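Local coordinates for protein putative NADH-flavin reductase (Lactobacillus casei ATCC 334, PDB 3H2S) that binds NADPH in a Rossmann-type fold and is probably an oxidoreductase that uses NAD(P)H, at residues A100-S106 with N152-P158; K2-A8 with H25-V31. One frame throughout, in Å; residues are numbered along the deposited sequence.

In the fold
The chain enters the sheet at once. Strand 2-6 runs into the turn that meets NADPH, helix 11-22 follows, and strand 26-31 returns beside strand 2-6. Contact 2 closes this first loop. Strands 46-49 and 65-68 come next, and 65-68 lies between strand 2-6 and strand 99-103. Contact 1 then joins strand 99-103 to strand 153-158 and closes a longer loop that holds helix 132-145. The two loops follow in series and neither nests nor crosses. Their centres lie about 16 Å apart in one sheet. Contact 2 meets the adenosine half of the cofactor, contact 1 the nicotinamide half.

Contact 1 of 2, residues A100-S106 with N152-P158; sequences AVFILGS and NWIGISP. With NDP (NADPH dihydro-nicotinamide-adenine-dinucleotide phosphate), chain C.
A100-I103 and W153-I156 pair as parallel strands, with axes 4.6 Å apart at closest approach and 24° between their directions. Backbone bonds alternate from A100 N to N152 O through to L104 N with I156 O. F102 N meets I154 O almost head-on at 2.8 Å, whereas L104 N sits above the carbonyl plane of I156. V101, I154, I103 and I156 share one face, and helix 189-201 packs on V101, I103 and I156. V101 CG1 reaches I156 CD1 at 3.8 Å, and V101 CG2 lies near I154 CB. V101 CG1 stands opposite the backbone N (chi1 177°), which turns it to I156. On the other face, F102 CE2 meets W153 CB at 3.8 Å, and the two side chains cross at about a right angle. The indole of W153 leads away, and its NE1 bonds to N148 O. L104 CD1 lies 3.9 Å from G155 CA, where a side-chain carbon on the glycine would clash with it. Past the last bridge, S157 OG donates to G105 O at 2.9 Å from above the carbonyl plane. R209 NH1 also bonds to this hydroxyl. An alanine in place of S157 would probably leave G105 O without this donor and R209 NH1 without this acceptor, so the loop L104-S106 beside the nicotinamide could shift. These are the C-terminal ends of parallel strands in a Rossmann-type sheet, where the nicotinamide end of NADPH binds. S106 N donates to the carboxamide O7N at 2.7 Å. P158 CG lies 3.7 Å from NDP C2N, and I103 CG2 packs against the ribose. A backbone N-H thus holds the carboxamide, while hydrocarbon groups line the neighbouring ring and sugar.

Contact 2 of 2, residues K2-A8 with H25-V31; sequences KIAVLGA and HEVLAVV. With NDP (NADPH dihydro-nicotinamide-adenine-dinucleotide phosphate), chain C.
K2-L6 and E26-V31 run parallel, with axes 4.7 Å apart at closest approach and 22° between their directions. Four backbone bonds join them, from I3 N to E26 O, L28 N to I3 O, V5 N to L28 O and V30 N to V5 O. At the N-terminal ends of the strands, K2 and E26 both extend on the same face and cross at a slant. K2 CE lies 3.7 Å from E26 OE2, and the salt bridge of NZ to that oxygen is long. NZ has a firmer partner in S62 OG. On the opposite face, I3 CD1 reaches H25 CB at 3.8 Å and lies at a slant to the imidazole. I3 CG1 stands opposite the carbonyl carbon (chi1 -51°), which brings the CD1 end toward H25. Helices 11-22 and 189-201 cover I3. The two strands and helix 11-22 make the first beta-alpha-beta unit of the Rossmann fold, in which the turn after the first strand meets the dinucleotide. V5 to A8 form a type II turn here. G7 has a positive phi of 69°, which suits glycine, and its CA packs against the adenine ribose, 3.3 Å from O3B of NADPH. Near the turn, L6 and V30 lie side by side and point the same way, with L6 CD1 3.6 Å from V30 CG2. From the turn, A8 CB meets A29 CB at 3.5 Å, a tight contact, and A8 also touches V17 of helix 11-22. The backbones part between G7 and V30, and a water bridges them: G7 N donates to it, and it donates to V30 O at 2.6 Å.

Contact 1 of 2, residues A100-S106 with N152-P158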
ATOM      1  N   ALA A 100      13.151   4.442  -7.803  1.00  7.49           N
ATOM      2  CA  ALA A 100      12.483   5.155  -6.715  1.00 10.30           C
ATOM      3  C   ALA A 100      13.249   4.948  -5.420  1.00 11.47           C
ATOM      4  O   ALA A 100      13.318   3.824  -4.912  1.00 11.85           O
ATOM      5  CB  ALA A 100      11.052   4.658  -6.563  1.00  9.59           C
ATOM      6  N   VAL A 101      13.789   6.032  -4.863  1.00  8.93           N
ATOM      7  CA  VAL A 101      14.450   5.963  -3.569  1.00  7.61           C
ATOM      8  C   VAL A 101      13.537   6.458  -2.455  1.00  7.73           C
ATOM      9  O   VAL A 101      13.041   7.583  -2.495  1.00  9.69           O
ATOM     10  CB  VAL A 101      15.780   6.767  -3.557  1.00 10.12           C
ATOM     11  CG1 VAL A 101      16.440   6.748  -2.157  1.00  5.93           C
ATOM     12  CG2 VAL A 101      16.725   6.221  -4.608  1.00 13.67           C
ATOM     13  N   PHE A 102      13.362   5.629  -1.438  1.00  8.00           N
ATOM     14  CA  PHE A 102      12.532   5.984  -0.281  1.00  5.79           C
ATOM     15  C   PHE A 102      13.426   6.165   0.930  1.00  7.44           C
ATOM     16  O   PHE A 102      14.292   5.317   1.197  1.00  5.10           O
ATOM     17  CB  PHE A 102      11.513   4.873   0.013  1.00  6.40           C
ATOM     18  CG  PHE A 102      10.524   4.660  -1.078  1.00  6.48           C
ATOM     19  CD1 PHE A 102       9.288   5.275  -1.029  1.00  6.40           C
ATOM     20  CD2 PHE A 102      10.839   3.865  -2.180  1.00  9.87           C
ATOM     21  CE1 PHE A 102       8.364   5.114  -2.061  1.00 11.19           C
ATOM     22  CE2 PHE A 102       9.944   3.735  -3.245  1.00  8.40           C
ATOM     23  CZ  PHE A 102       8.700   4.354  -3.180  1.00  8.18           C
ATOM     24  N   ILE A 103      13.299   7.321   1.583  1.00  5.83           N
ATOM     25  CA  ILE A 103      13.952   7.533   2.857  1.00  7.08           C
ATOM     26  C   ILE A 103      13.075   6.909   3.942  1.00  7.00           C
ATOM     27  O   ILE A 103      11.907   7.277   4.109  1.00 10.60           O
ATOM     28  CB  ILE A 103      14.172   9.012   3.199  1.00  8.00           C
ATOM     29  CG1 ILE A 103      15.006   9.726   2.107  1.00  7.35           C
ATOM     30  CG2 ILE A 103      14.852   9.124   4.549  1.00  6.83           C
ATOM     31  CD1 ILE A 103      15.259  11.200   2.406  1.00  8.93           C
ATOM     32  N   LEU A 104      13.660   5.999   4.705  1.00  7.21           N
ATOM     33  CA  LEU A 104      12.916   5.250   5.708  1.00  8.23           C
ATOM     34  C   LEU A 104      13.291   5.749   7.100  1.00 12.55           C
ATOM     35  O   LEU A 104      13.794   6.865   7.256  1.00 14.06           O
ATOM     36  CB  LEU A 104      13.197   3.749   5.546  1.00 12.18           C
ATOM     37  CG  LEU A 104      12.753   3.168   4.194  1.00 10.11           C
ATOM     38  CD1 LEU A 104      13.254   1.737   4.026  1.00 12.94           C
ATOM     39  CD2 LEU A 104      11.237   3.244   4.014  1.00  9.79           C
ATOM     40  N   GLY A 105      12.933   4.983   8.121  1.00 13.01           N
ATOM     41  CA  GLY A 105      13.207   5.377   9.491  1.00 11.53           C
ATOM     42  C   GLY A 105      14.303   4.531  10.102  1.00 11.15           C
ATOM     43  O   GLY A 105      14.647   3.463   9.585  1.00 10.18           O
ATOM     44  N   SER A 106      14.780   4.977  11.258  1.00 12.13           N
ATOM     45  CA  SER A 106      15.798   4.264  12.008  1.00 13.16           C
ATOM     46  C   SER A 106      15.197   3.070  12.758  1.00 13.80           C
ATOM     47  O   SER A 106      15.883   2.100  13.061  1.00 14.56           O
ATOM     48  CB  SER A 106      16.454   5.247  12.988  1.00 14.97           C
ATOM     49  OG  SER A 106      17.846   5.014  13.068  1.00 28.78           O
ATOM     50  N   ASN A 152      11.638  -0.866  -9.348  1.00  9.13           N
ATOM     51  CA  ASN A 152      13.026  -0.508  -9.023  1.00  9.66           C
ATOM     52  C   ASN A 152      13.131   0.432  -7.816  1.00 10.17           C
ATOM     53  O   ASN A 152      13.545   1.592  -7.946  1.00 11.43           O
ATOM     54  CB  ASN A 152      13.767   0.080 -10.235  1.00 10.62           C
ATOM     55  CG  ASN A 152      14.031  -0.959 -11.311  1.00 11.61           C
ATOM     56  OD1 ASN A 152      14.251  -2.139 -11.017  1.00 10.26           O
ATOM     57  ND2 ASN A 152      14.013  -0.526 -12.564  1.00 16.39           N
ATOM     58  N   TRP A 153      12.692  -0.048  -6.660  1.00  8.08           N
ATOM     59  CA  TRP A 153      12.733   0.771  -5.451  1.00  8.36           C
ATOM     60  C   TRP A 153      14.034   0.552  -4.695  1.00  9.29           C
ATOM     61  O   TRP A 153      14.728  -0.439  -4.916  1.00 10.21           O
ATOM     62  CB  TRP A 153      11.523   0.495  -4.549  1.00  9.11           C
ATOM     63  CG  TRP A 153      11.425  -0.921  -4.056  1.00 10.37           C
ATOM     64  CD1 TRP A 153      10.691  -1.935  -4.609  1.00  9.40           C
ATOM     65  CD2 TRP A 153      12.130  -1.498  -2.946  1.00 10.01           C
ATOM     66  NE1 TRP A 153      10.857  -3.086  -3.881  1.00  9.29           N
ATOM     67  CE2 TRP A 153      11.711  -2.835  -2.839  1.00 12.61           C
ATOM     68  CE3 TRP A 153      12.962  -0.972  -1.942  1.00 11.95           C
ATOM     69  CZ2 TRP A 153      12.181  -3.683  -1.839  1.00 14.61           C
ATOM     70  CZ3 TRP A 153      13.415  -1.820  -0.944  1.00 11.72           C
ATOM     71  CH2 TRP A 153      13.009  -3.146  -0.892  1.00 10.33           C
ATOM     72  N   ILE A 154      14.431   1.561  -3.926  1.00  7.58           N
ATOM     73  CA  ILE A 154      15.608   1.487  -3.086  1.00  9.70           C
ATOM     74  C   ILE A 154      15.257   2.143  -1.744  1.00  8.67           C
ATOM     75  O   ILE A 154      14.682   3.229  -1.706  1.00  8.81           O
ATOM     76  CB  ILE A 154      16.803   2.237  -3.707  1.00  9.51           C
ATOM     77  CG1 ILE A 154      17.221   1.620  -5.047  1.00 11.32           C
ATOM     78  CG2 ILE A 154      18.001   2.248  -2.745  1.00 10.92           C
ATOM     79  CD1 ILE A 154      18.116   2.549  -5.869  1.00 14.69           C
ATOM     80  N   GLY A 155      15.521   1.440  -0.645  1.00  8.58           N
ATOM     81  CA  GLY A 155      15.291   2.013   0.678  1.00  7.89           C
ATOM     82  C   GLY A 155      16.580   2.469   1.338  1.00  8.58           C
ATOM     83  O   GLY A 155      17.610   1.781   1.268  1.00 10.39           O
ATOM     84  N   ILE A 156      16.557   3.675   1.904  1.00  9.12           N
ATOM     85  CA  ILE A 156      17.682   4.168   2.676  1.00 10.25           C
ATOM     86  C   ILE A 156      17.208   4.711   4.023  1.00  9.91           C
ATOM     87  O   ILE A 156      16.399   5.656   4.095  1.00  9.12           O
ATOM     88  CB  ILE A 156      18.454   5.290   1.942  1.00 10.64           C
ATOM     89  CG1 ILE A 156      18.872   4.840   0.545  1.00 10.96           C
ATOM     90  CG2 ILE A 156      19.672   5.709   2.764  1.00 11.42           C
ATOM     91  CD1 ILE A 156      19.578   5.925  -0.263  1.00 15.59           C
ATOM     92  N   SER A 157      17.715   4.103   5.091  1.00 11.60           N
ATOM     93  CA  SER A 157      17.396   4.553   6.440  1.00  9.05           C
ATOM     94  C   SER A 157      18.510   5.473   6.904  1.00 11.47           C
ATOM     95  O   SER A 157      19.697   5.170   6.690  1.00  8.03           O
ATOM     96  CB  SER A 157      17.279   3.362   7.398  1.00 11.87           C
ATOM     97  OG  SER A 157      16.066   2.665   7.205  1.00 11.65           O
ATOM     98  N   PRO A 158      18.139   6.552   7.617  1.00 11.30           N
ATOM     99  CA  PRO A 158      19.098   7.374   8.314  1.00  8.78           C
ATOM    100  C   PRO A 158      19.644   6.635   9.531  1.00 10.23           C
ATOM    101  O   PRO A 158      19.026   5.696  10.014  1.00  9.92           O
ATOM    102  CB  PRO A 158      18.279   8.604   8.758  1.00 13.46           C
ATOM    103  CG  PRO A 158      16.901   8.447   8.136  1.00 19.19           C
ATOM    104  CD  PRO A 158      16.744   6.994   7.845  1.00 11.53           C
TER
HETATM  105  PA  NDP C 301      10.606  17.605   6.599  1.00 15.04           P
HETATM  106  O1A NDP C 301       9.741  17.659   7.891  1.00 12.73           O
HETATM  107  O2A NDP C 301      11.680  18.624   6.424  1.00  9.47           O
HETATM  108  O5B NDP C 301       9.308  17.861   5.540  1.00 29.10           O
HETATM  109  C5B NDP C 301       9.326  16.825   4.525  1.00 25.25           C
HETATM  110  C4B NDP C 301       8.422  17.250   3.303  1.00 12.08           C
HETATM  111  O4B NDP C 301       7.118  16.753   3.529  1.00 10.89           O
HETATM  112  C3B NDP C 301       8.251  18.801   3.179  1.00 14.19           C
HETATM  113  O3B NDP C 301       8.618  19.123   1.874  1.00 15.92           O
HETATM  114  C2B NDP C 301       6.696  18.988   3.409  1.00 13.50           C
HETATM  115  O2B NDP C 301       6.085  20.037   2.744  1.00 15.08           O
HETATM  116  C1B NDP C 301       6.210  17.600   2.888  1.00 11.85           C
HETATM  117  N9A NDP C 301       4.877  17.281   3.425  1.00 13.22           N
HETATM  118  C8A NDP C 301       4.607  17.033   4.796  1.00 16.22           C
HETATM  119  N7A NDP C 301       3.327  16.735   5.029  1.00 16.77           N
HETATM  120  C5A NDP C 301       2.730  16.755   3.750  1.00 17.08           C
HETATM  121  C6A NDP C 301       1.403  16.489   3.372  1.00 14.64           C
HETATM  122  N6A NDP C 301       0.491  16.204   4.344  1.00 19.27           N
HETATM  123  N1A NDP C 301       1.006  16.829   2.093  1.00 15.62           N
HETATM  124  C2A NDP C 301       2.001  17.094   1.195  1.00 10.46           C
HETATM  125  N3A NDP C 301       3.350  17.179   1.402  1.00 17.66           N
HETATM  126  C4A NDP C 301       3.674  17.081   2.736  1.00 16.10           C
HETATM  127  O3  NDP C 301      11.253  16.184   6.821  1.00 13.94           O
HETATM  128  PN  NDP C 301      12.721  15.495   6.892  1.00 12.69           P
HETATM  129  O1N NDP C 301      13.544  15.987   5.687  1.00  9.79           O
HETATM  130  O2N NDP C 301      13.262  15.960   8.210  1.00 13.11           O
HETATM  131  O5D NDP C 301      12.619  13.871   6.758  1.00 14.73           O
HETATM  132  C5D NDP C 301      12.709  13.203   5.495  1.00 12.53           C
HETATM  133  C4D NDP C 301      12.617  11.692   5.772  1.00  9.36           C
HETATM  134  O4D NDP C 301      13.574  11.430   6.784  1.00 12.34           O
HETATM  135  C3D NDP C 301      11.251  11.127   6.261  1.00 11.45           C
HETATM  136  O3D NDP C 301      11.061   9.851   5.769  1.00 11.90           O
HETATM  137  C2D NDP C 301      11.460  11.167   7.819  1.00 15.02           C
HETATM  138  O2D NDP C 301      10.690  10.185   8.464  1.00 14.55           O
HETATM  139  C1D NDP C 301      12.969  10.730   7.845  1.00  9.92           C
HETATM  140  N1N NDP C 301      13.561  10.945   9.163  1.00 14.14           N
HETATM  141  C2N NDP C 301      13.942   9.745   9.899  1.00 13.62           C
HETATM  142  C3N NDP C 301      14.332   9.988  11.358  1.00 15.60           C
HETATM  143  C7N NDP C 301      15.183   8.836  11.863  1.00 22.49           C
HETATM  144  O7N NDP C 301      14.892   7.688  11.559  1.00 27.19           O
HETATM  145  N7N NDP C 301      16.175   9.099  12.797  1.00 28.15           N
HETATM  146  C4N NDP C 301      14.845  11.353  11.768  1.00 14.22           C
HETATM  147  C5N NDP C 301      14.146  12.509  11.099  1.00 14.98           C
HETATM  148  C6N NDP C 301      13.561  12.289   9.722  1.00 14.77           C
HETATM  149  P2B NDP C 301       6.218  21.561   3.307  1.00 18.35           P
HETATM  150  O1X NDP C 301       7.693  22.056   3.082  1.00 18.31           O
HETATM  151  O2X NDP C 301       5.372  22.459   2.330  1.00 16.22           O
HETATM  152  O3X NDP C 301       5.821  21.676   4.739  1.00 21.30           O

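Contact 2 of 2, residues K2-A8 with H25-V31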
ATOM      1  N   LYS A   2      16.340  12.944 -15.356  1.00 10.27           N
ATOM      2  CA  LYS A   2      15.296  13.744 -14.746  1.00 12.30           C
ATOM      3  C   LYS A   2      14.783  13.122 -13.449  1.00  9.95           C
ATOM      4  O   LYS A   2      14.460  11.927 -13.396  1.00 11.79           O
ATOM      5  CB  LYS A   2      14.140  13.989 -15.721  1.00 12.09           C
ATOM      6  CG  LYS A   2      13.125  14.971 -15.178  1.00 14.63           C
ATOM      7  CD  LYS A   2      12.059  15.319 -16.192  1.00 21.59           C
ATOM      8  CE  LYS A   2      11.095  16.334 -15.618  1.00 25.11           C
ATOM      9  NZ  LYS A   2      10.099  16.759 -16.639  1.00 27.62           N
ATOM     10  N   ILE A   3      14.797  13.919 -12.389  1.00  9.58           N
ATOM     11  CA  ILE A   3      14.527  13.419 -11.045  1.00 10.35           C
ATOM     12  C   ILE A   3      13.379  14.227 -10.450  1.00 10.41           C
ATOM     13  O   ILE A   3      13.484  15.448 -10.298  1.00 12.42           O
ATOM     14  CB  ILE A   3      15.783  13.566 -10.113  1.00 11.69           C
ATOM     15  CG1 ILE A   3      17.034  12.965 -10.756  1.00 11.61           C
ATOM     16  CG2 ILE A   3      15.517  12.939  -8.739  1.00 10.15           C
ATOM     17  CD1 ILE A   3      18.302  13.043  -9.865  1.00 10.60           C
ATOM     18  N   ALA A   4      12.277  13.550 -10.129  1.00 11.29           N
ATOM     19  CA  ALA A   4      11.203  14.165  -9.346  1.00 10.12           C
ATOM     20  C   ALA A   4      11.508  14.000  -7.868  1.00  9.79           C
ATOM     21  O   ALA A   4      11.811  12.892  -7.419  1.00  7.76           O
ATOM     22  CB  ALA A   4       9.853  13.522  -9.683  1.00  9.28           C
ATOM     23  N   VAL A   5      11.455  15.099  -7.114  1.00  7.58           N
ATOM     24  CA  VAL A   5      11.681  15.024  -5.672  1.00  8.71           C
ATOM     25  C   VAL A   5      10.389  15.330  -4.924  1.00  8.34           C
ATOM     26  O   VAL A   5       9.847  16.452  -5.013  1.00 10.46           O
ATOM     27  CB  VAL A   5      12.798  15.987  -5.227  1.00  8.73           C
ATOM     28  CG1 VAL A   5      13.010  15.916  -3.714  1.00  6.31           C
ATOM     29  CG2 VAL A   5      14.085  15.699  -6.010  1.00  5.69           C
ATOM     30  N   LEU A   6       9.867  14.328  -4.221  1.00  6.29           N
ATOM     31  CA  LEU A   6       8.697  14.535  -3.374  1.00  7.77           C
ATOM     32  C   LEU A   6       9.162  15.021  -2.002  1.00  9.05           C
ATOM     33  O   LEU A   6      10.165  14.546  -1.485  1.00 11.86           O
ATOM     34  CB  LEU A   6       7.914  13.236  -3.217  1.00  8.78           C
ATOM     35  CG  LEU A   6       6.913  12.764  -4.286  1.00 19.15           C
ATOM     36  CD1 LEU A   6       7.287  13.102  -5.710  1.00 20.09           C
ATOM     37  CD2 LEU A   6       6.628  11.262  -4.116  1.00 15.65           C
ATOM     38  N   GLY A   7       8.491  16.032  -1.458  1.00  8.29           N
ATOM     39  CA  GLY A   7       8.985  16.671  -0.245  1.00  8.77           C
ATOM     40  C   GLY A   7      10.271  17.450  -0.524  1.00 10.49           C
ATOM     41  O   GLY A   7      11.122  17.586   0.352  1.00  8.53           O
ATOM     42  N   ALA A   8      10.329  18.069  -1.699  1.00  8.13           N
ATOM     43  CA  ALA A   8      11.490  18.850  -2.147  1.00 11.03           C
ATOM     44  C   ALA A   8      11.793  20.084  -1.282  1.00 11.73           C
ATOM     45  O   ALA A   8      12.937  20.509  -1.192  1.00 10.77           O
ATOM     46  CB  ALA A   8      11.316  19.263  -3.621  1.00 10.84           C
ATOM     47  N   HIS A  25      21.640  17.071 -12.989  1.00 11.94           N
ATOM     48  CA  HIS A  25      20.349  16.456 -13.281  1.00 13.18           C
ATOM     49  C   HIS A  25      19.222  17.486 -13.336  1.00 13.72           C
ATOM     50  O   HIS A  25      19.293  18.541 -12.693  1.00 13.33           O
ATOM     51  CB  HIS A  25      20.041  15.356 -12.271  1.00 12.54           C
ATOM     52  CG  HIS A  25      21.001  14.216 -12.332  1.00 14.45           C
ATOM     53  ND1 HIS A  25      22.011  14.048 -11.408  1.00 17.16           N
ATOM     54  CD2 HIS A  25      21.248  13.324 -13.320  1.00 10.28           C
ATOM     55  CE1 HIS A  25      22.775  13.030 -11.774  1.00  9.93           C
ATOM     56  NE2 HIS A  25      22.360  12.606 -12.955  1.00 18.25           N
ATOM     57  N   GLU A  26      18.211  17.195 -14.153  1.00 13.54           N
ATOM     58  CA  GLU A  26      17.030  18.047 -14.253  1.00 14.29           C
ATOM     59  C   GLU A  26      16.069  17.703 -13.122  1.00 12.36           C
ATOM     60  O   GLU A  26      15.652  16.558 -12.987  1.00 14.35           O
ATOM     61  CB  GLU A  26      16.324  17.824 -15.591  1.00 15.96           C
ATOM     62  CG  GLU A  26      15.127  18.743 -15.804  1.00 21.36           C
ATOM     63  CD  GLU A  26      14.311  18.361 -17.012  1.00 29.78           C
ATOM     64  OE1 GLU A  26      14.785  17.515 -17.803  1.00 32.41           O
ATOM     65  OE2 GLU A  26      13.193  18.899 -17.169  1.00 35.16           O
ATOM     66  N   VAL A  27      15.772  18.679 -12.278  1.00 11.34           N
ATOM     67  CA  VAL A  27      14.949  18.424 -11.101  1.00 10.24           C
ATOM     68  C   VAL A  27      13.523  18.886 -11.327  1.00 10.28           C
ATOM     69  O   VAL A  27      13.290  19.972 -11.862  1.00 11.70           O
ATOM     70  CB  VAL A  27      15.528  19.116  -9.846  1.00 12.05           C
ATOM     71  CG1 VAL A  27      14.556  18.993  -8.672  1.00 14.39           C
ATOM     72  CG2 VAL A  27      16.892  18.482  -9.494  1.00 14.51           C
ATOM     73  N   LEU A  28      12.571  18.053 -10.914  1.00  8.23           N
ATOM     74  CA  LEU A  28      11.185  18.478 -10.787  1.00 11.10           C
ATOM     75  C   LEU A  28      10.786  18.383  -9.321  1.00  8.56           C
ATOM     76  O   LEU A  28      10.756  17.291  -8.757  1.00 12.16           O
ATOM     77  CB  LEU A  28      10.268  17.591 -11.628  1.00 12.20           C
ATOM     78  CG  LEU A  28       8.782  17.951 -11.527  1.00 10.67           C
ATOM     79  CD1 LEU A  28       8.521  19.384 -11.982  1.00 14.94           C
ATOM     80  CD2 LEU A  28       7.917  16.972 -12.278  1.00 19.47           C
ATOM     81  N   ALA A  29      10.581  19.539  -8.693  1.00 12.73           N
ATOM     82  CA  ALA A  29      10.237  19.610  -7.267  1.00 10.81           C
ATOM     83  C   ALA A  29       8.731  19.594  -7.115  1.00 10.63           C
ATOM     84  O   ALA A  29       8.043  20.476  -7.620  1.00 13.62           O
ATOM     85  CB  ALA A  29      10.793  20.885  -6.660  1.00 10.72           C
ATOM     86  N   VAL A  30       8.218  18.529  -6.512  1.00  8.95           N
ATOM     87  CA  VAL A  30       6.808  18.431  -6.224  1.00 11.09           C
ATOM     88  C   VAL A  30       6.557  19.089  -4.872  1.00 10.32           C
ATOM     89  O   VAL A  30       7.097  18.652  -3.857  1.00  8.86           O
ATOM     90  CB  VAL A  30       6.364  16.955  -6.171  1.00  9.54           C
ATOM     91  CG1 VAL A  30       4.857  16.851  -5.908  1.00 12.19           C
ATOM     92  CG2 VAL A  30       6.768  16.251  -7.476  1.00  9.69           C
ATOM     93  N   VAL A  31       5.726  20.124  -4.863  1.00 12.27           N
ATOM     94  CA  VAL A  31       5.598  20.981  -3.687  1.00 13.18           C
ATOM     95  C   VAL A  31       4.137  21.346  -3.437  1.00 14.08           C
ATOM     96  O   VAL A  31       3.287  21.160  -4.302  1.00 12.58           O
ATOM     97  CB  VAL A  31       6.430  22.292  -3.849  1.00 11.35           C
ATOM     98  CG1 VAL A  31       7.903  21.953  -4.128  1.00 11.60           C
ATOM     99  CG2 VAL A  31       5.859  23.168  -4.971  1.00 17.15           C
TER
HETATM  100  PA  NDP C 301      10.606  17.605   6.599  1.00 15.04           P
HETATM  101  O1A NDP C 301       9.741  17.659   7.891  1.00 12.73           O
HETATM  102  O2A NDP C 301      11.680  18.624   6.424  1.00  9.47           O
HETATM  103  O5B NDP C 301       9.308  17.861   5.540  1.00 29.10           O
HETATM  104  C5B NDP C 301       9.326  16.825   4.525  1.00 25.25           C
HETATM  105  C4B NDP C 301       8.422  17.250   3.303  1.00 12.08           C
HETATM  106  O4B NDP C 301       7.118  16.753   3.529  1.00 10.89           O
HETATM  107  C3B NDP C 301       8.251  18.801   3.179  1.00 14.19           C
HETATM  108  O3B NDP C 301       8.618  19.123   1.874  1.00 15.92           O
HETATM  109  C2B NDP C 301       6.696  18.988   3.409  1.00 13.50           C
HETATM  110  O2B NDP C 301       6.085  20.037   2.744  1.00 15.08           O
HETATM  111  C1B NDP C 301       6.210  17.600   2.888  1.00 11.85           C
HETATM  112  N9A NDP C 301       4.877  17.281   3.425  1.00 13.22           N
HETATM  113  C8A NDP C 301       4.607  17.033   4.796  1.00 16.22           C
HETATM  114  N7A NDP C 301       3.327  16.735   5.029  1.00 16.77           N
HETATM  115  C5A NDP C 301       2.730  16.755   3.750  1.00 17.08           C
HETATM  116  C6A NDP C 301       1.403  16.489   3.372  1.00 14.64           C
HETATM  117  N6A NDP C 301       0.491  16.204   4.344  1.00 19.27           N
HETATM  118  N1A NDP C 301       1.006  16.829   2.093  1.00 15.62           N
HETATM  119  C2A NDP C 301       2.001  17.094   1.195  1.00 10.46           C
HETATM  120  N3A NDP C 301       3.350  17.179   1.402  1.00 17.66           N
HETATM  121  C4A NDP C 301       3.674  17.081   2.736  1.00 16.10           C
HETATM  122  O3  NDP C 301      11.253  16.184   6.821  1.00 13.94           O
HETATM  123  PN  NDP C 301      12.721  15.495   6.892  1.00 12.69           P
HETATM  124  O1N NDP C 301      13.544  15.987   5.687  1.00  9.79           O
HETATM  125  O2N NDP C 301      13.262  15.960   8.210  1.00 13.11           O
HETATM  126  O5D NDP C 301      12.619  13.871   6.758  1.00 14.73           O
HETATM  127  C5D NDP C 301      12.709  13.203   5.495  1.00 12.53           C
HETATM  128  C4D NDP C 301      12.617  11.692   5.772  1.00  9.36           C
HETATM  129  O4D NDP C 301      13.574  11.430   6.784  1.00 12.34           O
HETATM  130  C3D NDP C 301      11.251  11.127   6.261  1.00 11.45           C
HETATM  131  O3D NDP C 301      11.061   9.851   5.769  1.00 11.90           O
HETATM  132  C2D NDP C 301      11.460  11.167   7.819  1.00 15.02           C
HETATM  133  O2D NDP C 301      10.690  10.185   8.464  1.00 14.55           O
HETATM  134  C1D NDP C 301      12.969  10.730   7.845  1.00  9.92           C
HETATM  135  N1N NDP C 301      13.561  10.945   9.163  1.00 14.14           N
HETATM  136  C2N NDP C 301      13.942   9.745   9.899  1.00 13.62           C
HETATM  137  C3N NDP C 301      14.332   9.988  11.358  1.00 15.60           C
HETATM  138  C7N NDP C 301      15.183   8.836  11.863  1.00 22.49           C
HETATM  139  O7N NDP C 301      14.892   7.688  11.559  1.00 27.19           O
HETATM  140  N7N NDP C 301      16.175   9.099  12.797  1.00 28.15           N
HETATM  141  C4N NDP C 301      14.845  11.353  11.768  1.00 14.22           C
HETATM  142  C5N NDP C 301      14.146  12.509  11.099  1.00 14.98           C
HETATM  143  C6N NDP C 301      13.561  12.289   9.722  1.00 14.77           C
HETATM  144  P2B NDP C 301       6.218  21.561   3.307  1.00 18.35           P
HETATM  145  O1X NDP C 301       7.693  22.056   3.082  1.00 18.31           O
HETATM  146  O2X NDP C 301       5.372  22.459   2.330  1.00 16.22           O
HETATM  147  O3X NDP C 301       5.821  21.676   4.739  1.00 21.30           O
HETATM  148  O   HOH W   1       6.044  16.650  -2.539  1.00 11.11           O